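Local coordinates for protein interferon (Danio rerio, PDB 3PIV) that probably acts as a secreted type I interferon, a helical cytokine that binds cell-surface receptors to trigger antiviral defence, at residues S17-L20 with L21-G25; Y40-M43 with D44-V48; R91-S94 with D95-C99; Q131-A134 with E135-E138; R150-I153 with I154-A158. All blocks are in the same frame, centred on the assembly; numbering follows the deposited sequence.

Contact 1: residues S17-L20 with L21-G25; sequences SLNL and LKNMG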
loop_
_atom_site.group_PDB
_atom_site.type_symbol
_atom_site.label_atom_id
_atom_site.label_comp_id
_atom_site.label_asym_id
_atom_site.label_seq_id
_atom_site.Cartn_x
_atom_site.Cartn_y
_atom_site.Cartn_z
ATOM N N SER A 17 2.491 -10.782 2.303
ATOM C CA SER A 17 3.023 -9.418 2.457
ATOM C C SER A 17 2.993 -8.952 3.911
ATOM O O SER A 17 3.952 -8.340 4.394
ATOM C CB SER A 17 2.309 -8.412 1.532
ATOM O OG SER A 17 0.971 -8.176 1.937
ATOM N N LEU A 18 1.890 -9.245 4.603
ATOM C CA LEU A 18 1.768 -8.942 6.025
ATOM C C LEU A 18 2.777 -9.728 6.839
ATOM O O LEU A 18 3.297 -9.244 7.838
ATOM C CB LEU A 18 0.347 -9.234 6.540
ATOM C CG LEU A 18 -0.707 -8.196 6.132
ATOM C CD1 LEU A 18 -2.121 -8.702 6.437
ATOM C CD2 LEU A 18 -0.426 -6.852 6.823
ATOM N N ASN A 19 3.056 -10.951 6.403
ATOM C CA ASN A 19 4.143 -11.719 6.993
ATOM C C ASN A 19 5.512 -11.056 6.883
ATOM O O ASN A 19 6.272 -11.028 7.854
ATOM C CB ASN A 19 4.198 -13.117 6.404
ATOM C CG ASN A 19 3.889 -14.165 7.429
ATOM O OD1 ASN A 19 4.684 -14.401 8.346
ATOM N ND2 ASN A 19 2.716 -14.791 7.309
ATOM N N LEU A 20 5.835 -10.533 5.706
ATOM C CA LEU A 20 7.134 -9.891 5.518
ATOM C C LEU A 20 7.177 -8.601 6.314
ATOM O O LEU A 20 8.199 -8.274 6.921
ATOM C CB LEU A 20 7.396 -9.602 4.043
ATOM C CG LEU A 20 7.400 -10.853 3.156
ATOM C CD1 LEU A 20 7.175 -10.489 1.701
ATOM C CD2 LEU A 20 8.693 -11.617 3.331
ATOM N N LEU A 21 6.049 -7.887 6.330
ATOM C CA LEU A 21 5.955 -6.624 7.043
ATOM C C LEU A 21 6.139 -6.848 8.549
ATOM O O LEU A 21 6.772 -6.045 9.251
ATOM C CB LEU A 21 4.614 -5.930 6.757
ATOM C CG LEU A 21 4.578 -4.456 7.165
ATOM C CD1 LEU A 21 5.432 -3.608 6.192
ATOM C CD2 LEU A 21 3.169 -3.925 7.218
ATOM N N LYS A 22 5.576 -7.943 9.036
ATOM C CA LYS A 22 5.731 -8.321 10.430
ATOM C C LYS A 22 7.159 -8.777 10.729
ATOM O O LYS A 22 7.739 -8.373 11.734
ATOM C CB LYS A 22 4.761 -9.439 10.791
ATOM C CG LYS A 22 4.838 -9.858 12.261
ATOM C CD LYS A 22 3.875 -11.002 12.554
ATOM C CE LYS A 22 4.186 -12.234 11.700
ATOM N NZ LYS A 22 3.169 -13.313 11.901
ATOM N N ASN A 23 7.731 -9.603 9.856
ATOM C CA ASN A 23 9.058 -10.170 10.142
ATOM C C ASN A 23 10.289 -9.272 9.876
ATOM O O ASN A 23 11.376 -9.559 10.361
ATOM C CB ASN A 23 9.205 -11.548 9.477
ATOM C CG ASN A 23 8.171 -12.553 10.001
ATOM O OD1 ASN A 23 7.795 -13.508 9.314
ATOM N ND2 ASN A 23 7.703 -12.323 11.221
ATOM N N MET A 24 10.117 -8.177 9.138
ATOM C CA MET A 24 11.253 -7.303 8.823
ATOM C C MET A 24 11.751 -6.513 10.029
ATOM O O MET A 24 12.873 -6.023 10.038
ATOM C CB MET A 24 10.935 -6.348 7.656
ATOM C CG MET A 24 9.784 -5.344 7.889
ATOM S SD MET A 24 9.661 -4.098 6.568
ATOM C CE MET A 24 9.003 -5.045 5.208
ATOM N N GLY A 25 10.927 -6.392 11.056
ATOM C CA GLY A 25 11.309 -5.559 12.176
ATOM C C GLY A 25 10.707 -6.028 13.477
ATOM O O GLY A 25 10.274 -7.170 13.604
#
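The flat amides of N19 and N23 stand side by side on the solvent side of helix 10-23, pointing the same way with their planes 60° apart, so neither lies flat on the other. They illustrate the i, i+4 spacing of an alpha-helix, here in the first helix of the bundle on which the interferon fold is built. Beneath the N23 amide lies the carbonyl of N19: N23 CG comes to 3.2 Å from N19 O, the same oxygen that N23 N reaches in a backbone hydrogen bond of 2.9 Å. Alongside N19 runs the extended first part of K22, whose CB rests 3.3 Å from L18 O. The inward side of the helix is mostly apolar. L21 swings its CG anti to the backbone N (chi1 -165°) and packs against Y28, M66 and K145, while S17, buried against I88 and L89 of helix 79-101, is the polar exception, its OG satisfied by the carbonyls of I13 and T14. The backbone ladder continues to M24, where the hydrogen bond from M24 N to L20 O keeps its length of 2.9 Å but bends at the hydrogen. The M24 side chain then folds back: CG sits between its own N and carbonyl carbon (chi1 62°), and a further bend at chi3 brings CE to 3.7 Å from L20 O.

Contact 2: residues Y40-M43 with D44-V48; sequences YTLM and DKSKV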
loop_
_atom_site.group_PDB
_atom_site.type_symbol
_atom_site.label_atom_id
_atom_site.label_comp_id
_atom_site.label_asym_id
_atom_site.label_seq_id
_atom_site.Cartn_x
_atom_site.Cartn_y
_atom_site.Cartn_z
ATOM N N TYR A 40 -11.149 4.479 1.952
ATOM C CA TYR A 40 -11.321 3.047 1.796
ATOM C C TYR A 40 -12.798 2.665 1.856
ATOM O O TYR A 40 -13.236 1.767 1.135
ATOM C CB TYR A 40 -10.518 2.277 2.851
ATOM C CG TYR A 40 -9.122 1.967 2.402
ATOM C CD1 TYR A 40 -8.846 0.807 1.681
ATOM C CD2 TYR A 40 -8.086 2.849 2.644
ATOM C CE1 TYR A 40 -7.564 0.525 1.244
ATOM C CE2 TYR A 40 -6.798 2.575 2.206
ATOM C CZ TYR A 40 -6.549 1.414 1.512
ATOM O OH TYR A 40 -5.284 1.142 1.083
ATOM N N THR A 41 -13.553 3.347 2.719
ATOM C CA THR A 41 -15.002 3.131 2.814
ATOM C C THR A 41 -15.617 3.372 1.438
ATOM O O THR A 41 -16.349 2.521 0.927
ATOM C CB THR A 41 -15.667 4.063 3.874
ATOM O OG1 THR A 41 -15.257 3.673 5.189
ATOM C CG2 THR A 41 -17.184 3.991 3.791
ATOM N N LEU A 42 -15.291 4.521 0.841
ATOM C CA LEU A 42 -15.722 4.842 -0.519
ATOM C C LEU A 42 -15.328 3.752 -1.521
ATOM O O LEU A 42 -16.144 3.322 -2.326
ATOM C CB LEU A 42 -15.147 6.193 -0.945
ATOM C CG LEU A 42 -15.175 6.620 -2.419
ATOM C CD1 LEU A 42 -16.576 6.984 -2.867
ATOM C CD2 LEU A 42 -14.232 7.796 -2.650
ATOM N N MET A 43 -14.082 3.292 -1.462
ATOM C CA MET A 43 -13.626 2.265 -2.387
ATOM C C MET A 43 -14.341 0.930 -2.148
ATOM O O MET A 43 -14.580 0.142 -3.081
ATOM C CB MET A 43 -12.098 2.105 -2.314
ATOM C CG MET A 43 -11.302 3.350 -2.727
ATOM S SD MET A 43 -11.874 4.173 -4.238
ATOM C CE MET A 43 -12.060 2.753 -5.328
ATOM N N ASP A 44 -14.693 0.672 -0.894
ATOM C CA ASP A 44 -15.402 -0.556 -0.561
ATOM C C ASP A 44 -16.674 -0.733 -1.419
ATOM O O ASP A 44 -17.053 -1.861 -1.753
ATOM C CB ASP A 44 -15.755 -0.588 0.931
ATOM C CG ASP A 44 -14.553 -0.893 1.823
ATOM O OD1 ASP A 44 -13.611 -1.577 1.368
ATOM O OD2 ASP A 44 -14.556 -0.447 2.990
ATOM N N LYS A 45 -17.326 0.375 -1.774
ATOM C CA LYS A 45 -18.587 0.297 -2.514
ATOM C C LYS A 45 -18.519 0.881 -3.924
ATOM O O LYS A 45 -19.547 1.051 -4.585
ATOM C CB LYS A 45 -19.737 0.925 -1.719
ATOM C CG LYS A 45 -19.469 2.325 -1.189
ATOM C CD LYS A 45 -20.490 2.679 -0.101
ATOM C CE LYS A 45 -20.295 4.092 0.441
ATOM N NZ LYS A 45 -20.518 5.141 -0.602
ATOM N N SER A 46 -17.308 1.174 -4.385
ATOM C CA SER A 46 -17.092 1.632 -5.753
ATOM C C SER A 46 -17.205 0.458 -6.702
ATOM O O SER A 46 -17.158 -0.687 -6.270
ATOM C CB SER A 46 -15.707 2.254 -5.887
ATOM O OG SER A 46 -15.603 3.416 -5.095
ATOM N N LYS A 47 -17.344 0.744 -7.994
ATOM C CA LYS A 47 -17.399 -0.298 -9.021
ATOM C C LYS A 47 -16.075 -1.049 -9.093
ATOM O O LYS A 47 -15.050 -0.538 -8.643
ATOM C CB LYS A 47 -17.724 0.317 -10.388
ATOM C CG LYS A 47 -18.994 1.155 -10.373
ATOM C CD LYS A 47 -19.357 1.666 -11.759
ATOM C CE LYS A 47 -20.785 2.207 -11.788
ATOM N NZ LYS A 47 -21.007 3.278 -10.780
ATOM N N VAL A 48 -16.100 -2.244 -9.675
ATOM C CA VAL A 48 -14.926 -3.103 -9.715
ATOM C C VAL A 48 -13.750 -2.480 -10.479
ATOM O O VAL A 48 -12.615 -2.542 -10.019
ATOM C CB VAL A 48 -15.260 -4.516 -10.255
ATOM C CG1 VAL A 48 -16.137 -4.410 -11.474
ATOM C CG2 VAL A 48 -13.985 -5.290 -10.585
#
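S46 and L42 make the tight part of this turn. The hydroxyl of S46 donates to L42 O over 2.8 Å, while K45 N reaches the same oxygen at 3.2 Å from the opposite face of the carbonyl plane, so one backbone acceptor is gripped twice. Next to it, S46 N binds M43 O, also at 3.2 Å and well above the carbonyl plane. The buried side is closed by M43, whose chain bends at chi2 and chi3 and carries CE to 3.6 Å from S46 OG. D44 N bonds to Y40 O in the regular helical way, and the D44 side chain leans back over that carbonyl, with CG 3.0 Å from Y40 O. Its OD2 looks beyond the turn to a salt bridge with R150 on helix 134-158, which probably eases the closeness of two acceptors. The outer side is much looser: K45 lays only its CG near L42 O, at 3.7 Å, before the chain runs out into solvent, and T41 is likewise exposed. Bonds from residues i+3 and a serine folded back on a carbonyl turn the chain out of helix 37-44, just ahead of the N-cap K47 of helix 48-66, in the long connection between the first two bundle helices of this helical cytokine.

Contact 3: residues R91-S94 with D95-C99; sequences RKSS and DLKEC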
loop_
_atom_site.group_PDB
_atom_site.type_symbol
_atom_site.label_atom_id
_atom_site.label_comp_id
_atom_site.label_asym_id
_atom_site.label_seq_id
_atom_site.Cartn_x
_atom_site.Cartn_y
_atom_site.Cartn_z
ATOM N N ARG A 91 4.814 -7.640 -8.220
ATOM C CA ARG A 91 4.288 -8.690 -9.093
ATOM C C ARG A 91 2.758 -8.698 -9.177
ATOM O O ARG A 91 2.203 -8.831 -10.255
ATOM C CB ARG A 91 4.785 -10.056 -8.643
ATOM C CG ARG A 91 6.292 -10.206 -8.671
ATOM C CD ARG A 91 6.693 -11.521 -8.024
ATOM N NE ARG A 91 8.053 -11.470 -7.497
ATOM C CZ ARG A 91 8.401 -11.902 -6.288
ATOM N NH1 ARG A 91 7.483 -12.426 -5.470
ATOM N NH2 ARG A 91 9.667 -11.814 -5.896
ATOM N N LYS A 92 2.075 -8.570 -8.043
ATOM C CA LYS A 92 0.618 -8.510 -8.059
ATOM C C LYS A 92 0.189 -7.253 -8.785
ATOM O O LYS A 92 -0.710 -7.275 -9.629
ATOM C CB LYS A 92 0.041 -8.519 -6.648
ATOM C CG LYS A 92 -1.479 -8.323 -6.624
ATOM C CD LYS A 92 -2.158 -9.171 -7.699
ATOM C CE LYS A 92 -2.361 -10.615 -7.264
ATOM N NZ LYS A 92 -3.333 -10.689 -6.153
ATOM N N SER A 93 0.856 -6.148 -8.479
ATOM C CA SER A 93 0.506 -4.895 -9.115
ATOM C C SER A 93 0.670 -4.991 -10.630
ATOM O O SER A 93 -0.208 -4.597 -11.385
ATOM C CB SER A 93 1.341 -3.754 -8.549
ATOM O OG SER A 93 0.992 -2.543 -9.183
ATOM N N SER A 94 1.804 -5.511 -11.075
ATOM C CA SER A 94 2.027 -5.693 -12.505
ATOM C C SER A 94 0.952 -6.585 -13.185
ATOM O O SER A 94 0.587 -6.351 -14.326
ATOM C CB SER A 94 3.426 -6.254 -12.751
ATOM O OG SER A 94 3.514 -6.717 -14.079
ATOM N N ASP A 95 0.458 -7.606 -12.492
ATOM C CA ASP A 95 -0.659 -8.397 -13.023
ATOM C C ASP A 95 -1.957 -7.595 -13.156
ATOM O O ASP A 95 -2.619 -7.646 -14.190
ATOM C CB ASP A 95 -0.900 -9.648 -12.173
ATOM C CG ASP A 95 0.274 -10.617 -12.209
ATOM O OD1 ASP A 95 1.142 -10.458 -13.084
ATOM O OD2 ASP A 95 0.333 -11.527 -11.360
ATOM N N LEU A 96 -2.325 -6.869 -12.099
ATOM C CA LEU A 96 -3.521 -6.025 -12.111
ATOM C C LEU A 96 -3.482 -4.936 -13.177
ATOM O O LEU A 96 -4.521 -4.560 -13.727
ATOM C CB LEU A 96 -3.757 -5.390 -10.732
ATOM C CG LEU A 96 -4.217 -6.388 -9.666
ATOM C CD1 LEU A 96 -4.166 -5.793 -8.275
ATOM C CD2 LEU A 96 -5.622 -6.882 -9.993
ATOM N N LYS A 97 -2.286 -4.423 -13.463
ATOM C CA LYS A 97 -2.135 -3.407 -14.500
ATOM C C LYS A 97 -2.637 -3.944 -15.838
ATOM O O LYS A 97 -3.087 -3.196 -16.699
ATOM C CB LYS A 97 -0.671 -2.975 -14.633
ATOM C CG LYS A 97 -0.194 -2.008 -13.562
ATOM C CD LYS A 97 1.315 -1.804 -13.662
ATOM C CE LYS A 97 1.771 -0.491 -13.042
ATOM N NZ LYS A 97 1.866 -0.651 -11.601
ATOM N N GLU A 98 -2.550 -5.251 -16.014
ATOM C CA GLU A 98 -3.070 -5.850 -17.230
ATOM C C GLU A 98 -4.580 -5.567 -17.362
ATOM O O GLU A 98 -5.041 -5.121 -18.410
ATOM C CB GLU A 98 -2.751 -7.345 -17.272
ATOM C CG GLU A 98 -3.277 -8.067 -18.494
ATOM C CD GLU A 98 -3.033 -9.565 -18.430
ATOM O OE1 GLU A 98 -1.874 -9.988 -18.655
ATOM O OE2 GLU A 98 -3.998 -10.317 -18.147
ATOM N N CYS A 99 -5.342 -5.789 -16.295
ATOM C CA CYS A 99 -6.768 -5.500 -16.344
ATOM C C CYS A 99 -7.024 -4.024 -16.550
ATOM O O CYS A 99 -7.913 -3.651 -17.300
ATOM C CB CYS A 99 -7.477 -5.969 -15.074
ATOM S SG CYS A 99 -7.074 -7.646 -14.580
#
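K92 and L96 meet one turn apart along helix 79-101, a long helix of the interferon bundle, and the lysine shows how a charged chain can serve as an apolar surface. K92 sends CG anti to the backbone N (chi1 175°) and then bends at each of its three remaining torsions, which brings CD to 4.0 Å from L96 CD1. The ammonium group thereby curls toward the N-terminal loop, where it makes a weak hydrogen bond to W6 O. L96 takes the other common helical conformation, with CG anti to the carbonyl carbon, and its CG lies 3.6 Å from K92 O. That oxygen also receives L96 N in a nearly straight hydrogen bond of 3.0 Å. D95 has the same first torsion as L96, which sets its carboxylate back along the helix, with CG 3.3 Å from R91 O. The two groups are both acceptors, so this is proximity without a bond; D95 N supplies the bond to R91 O instead. Further on, E98 stretches out to R102 and the indole of W6, and C99 forms the disulfide to C4 that ties the N-terminus to this helix. On the side facing helix 48-66, S93 and K97 share one partner, D60, which takes a hydrogen bond from S93 and a salt bridge from K97. K97 runs extended past S93, its CG 3.4 Å from S93 O, until a bend at chi4 (81°) places NZ 3.2 Å from S93 OG.

Contact 4: residues Q131-A134 with E135-E138; sequences QYSA and EAWE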
loop_
_atom_site.group_PDB
_atom_site.type_symbol
_atom_site.label_atom_id
_atom_site.label_comp_id
_atom_site.label_asym_id
_atom_site.label_seq_id
_atom_site.Cartn_x
_atom_site.Cartn_y
_atom_site.Cartn_z
ATOM N N GLN A 131 13.253 13.330 10.073
ATOM C CA GLN A 131 14.591 12.890 9.698
ATOM C C GLN A 131 14.675 11.361 9.660
ATOM O O GLN A 131 15.683 10.780 10.067
ATOM C CB GLN A 131 15.612 13.429 10.707
ATOM C CG GLN A 131 15.386 14.885 11.125
ATOM C CD GLN A 131 16.051 15.227 12.455
ATOM O OE1 GLN A 131 17.012 15.993 12.503
ATOM N NE2 GLN A 131 15.541 14.650 13.542
ATOM N N TYR A 132 13.605 10.714 9.192
ATOM C CA TYR A 132 13.600 9.260 8.990
ATOM C C TYR A 132 14.035 8.518 10.249
ATOM O O TYR A 132 14.848 7.596 10.200
ATOM C CB TYR A 132 14.488 8.864 7.803
ATOM C CG TYR A 132 14.064 9.452 6.465
ATOM C CD1 TYR A 132 13.078 8.841 5.692
ATOM C CD2 TYR A 132 14.657 10.605 5.968
ATOM C CE1 TYR A 132 12.677 9.371 4.472
ATOM C CE2 TYR A 132 14.265 11.150 4.741
ATOM C CZ TYR A 132 13.278 10.521 3.997
ATOM O OH TYR A 132 12.882 11.046 2.783
ATOM N N SER A 133 13.482 8.935 11.384
ATOM C CA SER A 133 13.798 8.317 12.657
ATOM C C SER A 133 13.193 6.920 12.696
ATOM O O SER A 133 12.385 6.566 11.845
ATOM C CB SER A 133 13.219 9.154 13.786
ATOM O OG SER A 133 11.806 9.118 13.751
ATOM N N ALA A 134 13.589 6.119 13.674
ATOM C CA ALA A 134 13.002 4.800 13.825
ATOM C C ALA A 134 11.487 4.870 14.063
ATOM O O ALA A 134 10.738 4.060 13.518
ATOM C CB ALA A 134 13.694 4.019 14.940
ATOM N N GLU A 135 11.024 5.832 14.856
ATOM C CA GLU A 135 9.584 5.901 15.142
ATOM C C GLU A 135 8.791 6.495 13.980
ATOM O O GLU A 135 7.625 6.166 13.804
ATOM C CB GLU A 135 9.275 6.650 16.445
ATOM C CG GLU A 135 8.505 5.822 17.510
ATOM C CD GLU A 135 7.495 4.782 16.947
ATOM O OE1 GLU A 135 6.556 5.143 16.185
ATOM O OE2 GLU A 135 7.634 3.587 17.308
ATOM N N ALA A 136 9.415 7.360 13.180
ATOM C CA ALA A 136 8.767 7.806 11.948
ATOM C C ALA A 136 8.584 6.607 11.015
ATOM O O ALA A 136 7.494 6.389 10.488
ATOM C CB ALA A 136 9.551 8.906 11.266
ATOM N N TRP A 137 9.643 5.818 10.832
ATOM C CA TRP A 137 9.547 4.608 10.016
ATOM C C TRP A 137 8.522 3.612 10.591
ATOM O O TRP A 137 7.770 2.995 9.850
ATOM C CB TRP A 137 10.916 3.946 9.829
ATOM C CG TRP A 137 11.662 4.462 8.614
ATOM C CD1 TRP A 137 12.889 5.064 8.597
ATOM C CD2 TRP A 137 11.212 4.433 7.244
ATOM N NE1 TRP A 137 13.233 5.403 7.304
ATOM C CE2 TRP A 137 12.223 5.026 6.460
ATOM C CE3 TRP A 137 10.057 3.964 6.613
ATOM C CZ2 TRP A 137 12.108 5.159 5.070
ATOM C CZ3 TRP A 137 9.943 4.104 5.233
ATOM C CH2 TRP A 137 10.966 4.688 4.479
ATOM N N GLU A 138 8.479 3.476 11.910
ATOM C CA GLU A 138 7.553 2.540 12.533
ATOM C C GLU A 138 6.101 2.984 12.377
ATOM O O GLU A 138 5.205 2.146 12.265
ATOM C CB GLU A 138 7.922 2.305 13.996
ATOM C CG GLU A 138 9.213 1.538 14.166
ATOM C CD GLU A 138 9.114 0.093 13.681
ATOM O OE1 GLU A 138 7.984 -0.385 13.419
ATOM O OE2 GLU A 138 10.166 -0.576 13.577
#
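S133 and A136 form the first shell: the serine hydroxyl accepts from A136 N, with S133 OG 3.0 Å away, and so caps the start of helix 134-158. Its OG occupies the position between backbone N and carbonyl carbon (chi1 67°), turned inward over the first helical turn and 3.4 Å from A136 CB. The S133 carbonyl is used as well, since W137 N donates to S133 O at 3.0 Å in a nearly straight bond. One residue on, E138 N follows to A134 O at 2.8 Å. Beside this polar cap, Y132 and W137 meet ring to ring at a slant, planes 32° apart, with W137 NE1 at the tyrosine edge and Y132 CD1 3.9 Å from W137 CZ2. A second shell fixes the two rings: H71 stacks on Y132 and its carbonyl takes the indole N-H of W137. E138, in turn, is held by R141 and W77. Before the cap, Q131, with positive phi, closes helix 111-129 in a Schellman motif. Serine thus supplies an acceptor to an amide of the first turn, where the regular i-4 carbonyls of a helix are missing, while the neighbouring aromatic pair packs on L127 of helix 111-129 across the reversal, its indole N-H already paired.

Contact 5: residues R150-I153 with I154-A158; sequences RMDI and IASNA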
loop_
_atom_site.group_PDB
_atom_site.type_symbol
_atom_site.label_atom_id
_atom_site.label_comp_id
_atom_site.label_asym_id
_atom_site.label_seq_id
_atom_site.Cartn_x
_atom_site.Cartn_y
_atom_site.Cartn_z
ATOM N N ARG A 150 -7.104 -3.334 4.712
ATOM C CA ARG A 150 -8.252 -2.825 3.974
ATOM C C ARG A 150 -8.239 -3.192 2.474
ATOM O O ARG A 150 -9.292 -3.468 1.893
ATOM C CB ARG A 150 -8.375 -1.316 4.164
ATOM C CG ARG A 150 -8.603 -0.868 5.622
ATOM C CD ARG A 150 -9.974 -1.270 6.179
ATOM N NE ARG A 150 -11.107 -0.749 5.408
ATOM C CZ ARG A 150 -11.754 0.389 5.669
ATOM N NH1 ARG A 150 -11.368 1.156 6.670
ATOM N NH2 ARG A 150 -12.772 0.775 4.909
ATOM N N MET A 151 -7.064 -3.184 1.848
ATOM C CA MET A 151 -6.962 -3.597 0.450
ATOM C C MET A 151 -7.520 -4.990 0.246
ATOM O O MET A 151 -8.151 -5.261 -0.750
ATOM C CB MET A 151 -5.517 -3.524 -0.056
ATOM C CG MET A 151 -5.014 -2.095 -0.207
ATOM S SD MET A 151 -3.213 -2.020 -0.314
ATOM C CE MET A 151 -2.994 -2.229 -2.085
ATOM N N ASP A 152 -7.292 -5.863 1.213
ATOM C CA ASP A 152 -7.745 -7.247 1.132
ATOM C C ASP A 152 -9.279 -7.348 1.139
ATOM O O ASP A 152 -9.866 -8.217 0.495
ATOM C CB ASP A 152 -7.152 -8.039 2.300
ATOM C CG ASP A 152 -7.580 -9.486 2.299
ATOM O OD1 ASP A 152 -7.054 -10.269 1.473
ATOM O OD2 ASP A 152 -8.436 -9.842 3.132
ATOM N N ILE A 153 -9.918 -6.449 1.869
ATOM C CA ILE A 153 -11.368 -6.386 1.893
ATOM C C ILE A 153 -11.867 -5.971 0.518
ATOM O O ILE A 153 -12.739 -6.602 -0.058
ATOM C CB ILE A 153 -11.866 -5.388 2.955
ATOM C CG1 ILE A 153 -11.564 -5.919 4.363
ATOM C CG2 ILE A 153 -13.358 -5.122 2.791
ATOM C CD1 ILE A 153 -12.073 -5.010 5.461
ATOM N N ILE A 154 -11.283 -4.909 -0.009
ATOM C CA ILE A 154 -11.623 -4.432 -1.343
ATOM C C ILE A 154 -11.418 -5.507 -2.405
ATOM O O ILE A 154 -12.232 -5.639 -3.313
ATOM C CB ILE A 154 -10.807 -3.185 -1.698
ATOM C CG1 ILE A 154 -11.280 -2.000 -0.840
ATOM C CG2 ILE A 154 -10.902 -2.886 -3.193
ATOM C CD1 ILE A 154 -10.308 -0.840 -0.834
ATOM N N ALA A 155 -10.334 -6.269 -2.302
ATOM C CA ALA A 155 -10.085 -7.336 -3.255
ATOM C C ALA A 155 -11.154 -8.416 -3.113
ATOM O O ALA A 155 -11.721 -8.861 -4.108
ATOM C CB ALA A 155 -8.690 -7.926 -3.072
ATOM N N SER A 156 -11.430 -8.831 -1.879
ATOM C CA SER A 156 -12.493 -9.801 -1.642
ATOM C C SER A 156 -13.760 -9.337 -2.318
ATOM O O SER A 156 -14.336 -10.066 -3.125
ATOM C CB SER A 156 -12.782 -9.992 -0.146
ATOM O OG SER A 156 -11.789 -10.782 0.471
ATOM N N ASN A 157 -14.203 -8.127 -1.972
ATOM C CA ASN A 157 -15.483 -7.620 -2.468
ATOM C C ASN A 157 -15.443 -7.431 -3.977
ATOM O O ASN A 157 -16.452 -7.577 -4.654
ATOM C CB ASN A 157 -15.882 -6.307 -1.792
ATOM C CG ASN A 157 -16.056 -6.431 -0.277
ATOM O OD1 ASN A 157 -16.384 -7.498 0.256
ATOM N ND2 ASN A 157 -15.849 -5.318 0.421
ATOM N N ALA A 158 -14.270 -7.099 -4.503
ATOM C CA ALA A 158 -14.124 -6.887 -5.938
ATOM C C ALA A 158 -14.369 -8.198 -6.687
ATOM O O ALA A 158 -15.154 -8.242 -7.639
ATOM C CB ALA A 158 -12.755 -6.315 -6.265
#
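The last turns of helix 134-158, the final helix of the interferon bundle, bring D152 together with S156 at the usual four-residue spacing. D152 O accepts twice: S156 N donates at 2.9 Å and S156 OG at 3.2 Å, the two approaching from opposite faces of the carbonyl plane. The hydroxyl gets there because OG lies anti to its own carbonyl carbon (chi1 -76°), which turns it back along the helix and leaves a serine on the exposed side with its polar end bound to the backbone. One residue further round, N157 N makes an almost straight bond to I153 O, while the N157 side chain lies alongside I153 and points the same way. There the methyl I153 CG2 is 3.4 Å from N157 ND2, and N157 CG is 3.3 Å from I153 O; the amide packs against the isoleucine without making a hydrogen bond to that carbonyl. On the inner side, I154 N reaches R150 O at 3.1 Å in the carbonyl plane, and I154 CG1 settles 3.7 Å from the same oxygen. A155 N completes the ladder with a bond to M151 O. Three helices surround this helix end. M151 enters the core between L55 and L59 of helix 48-66 and Y10 of helix 10-23, and A155 also rests on Y10. D152 is tied to helix 10-23 through R11 and T14, whereas I154 packs on Y40 of helix 37-44 and on Q51 of helix 48-66.

In the fold
All five contacts are short-range turns, each partly buried, none wholly core or wholly surface. Contact 3 lies within a helix, and contacts 1 and 5 at the C-terminal ends of theirs; in all three the backbone ladder dominates. Contacts 2 and 4 sit at helix boundaries, where serine hydroxyls do backbone work: one, just beyond helix 37-44, donates back to a carbonyl of its last turn, the other accepts an amide at the start of helix 134-158. Contact 5 has such a serine too, within the helix. Contacts 4 and 5 occupy the two ends of helix 134-158, their centres about 29 Å apart. Contacts 2 and 5 alone touch each other, through the salt bridge of D44 with R150 and the packing of Y40 on I154.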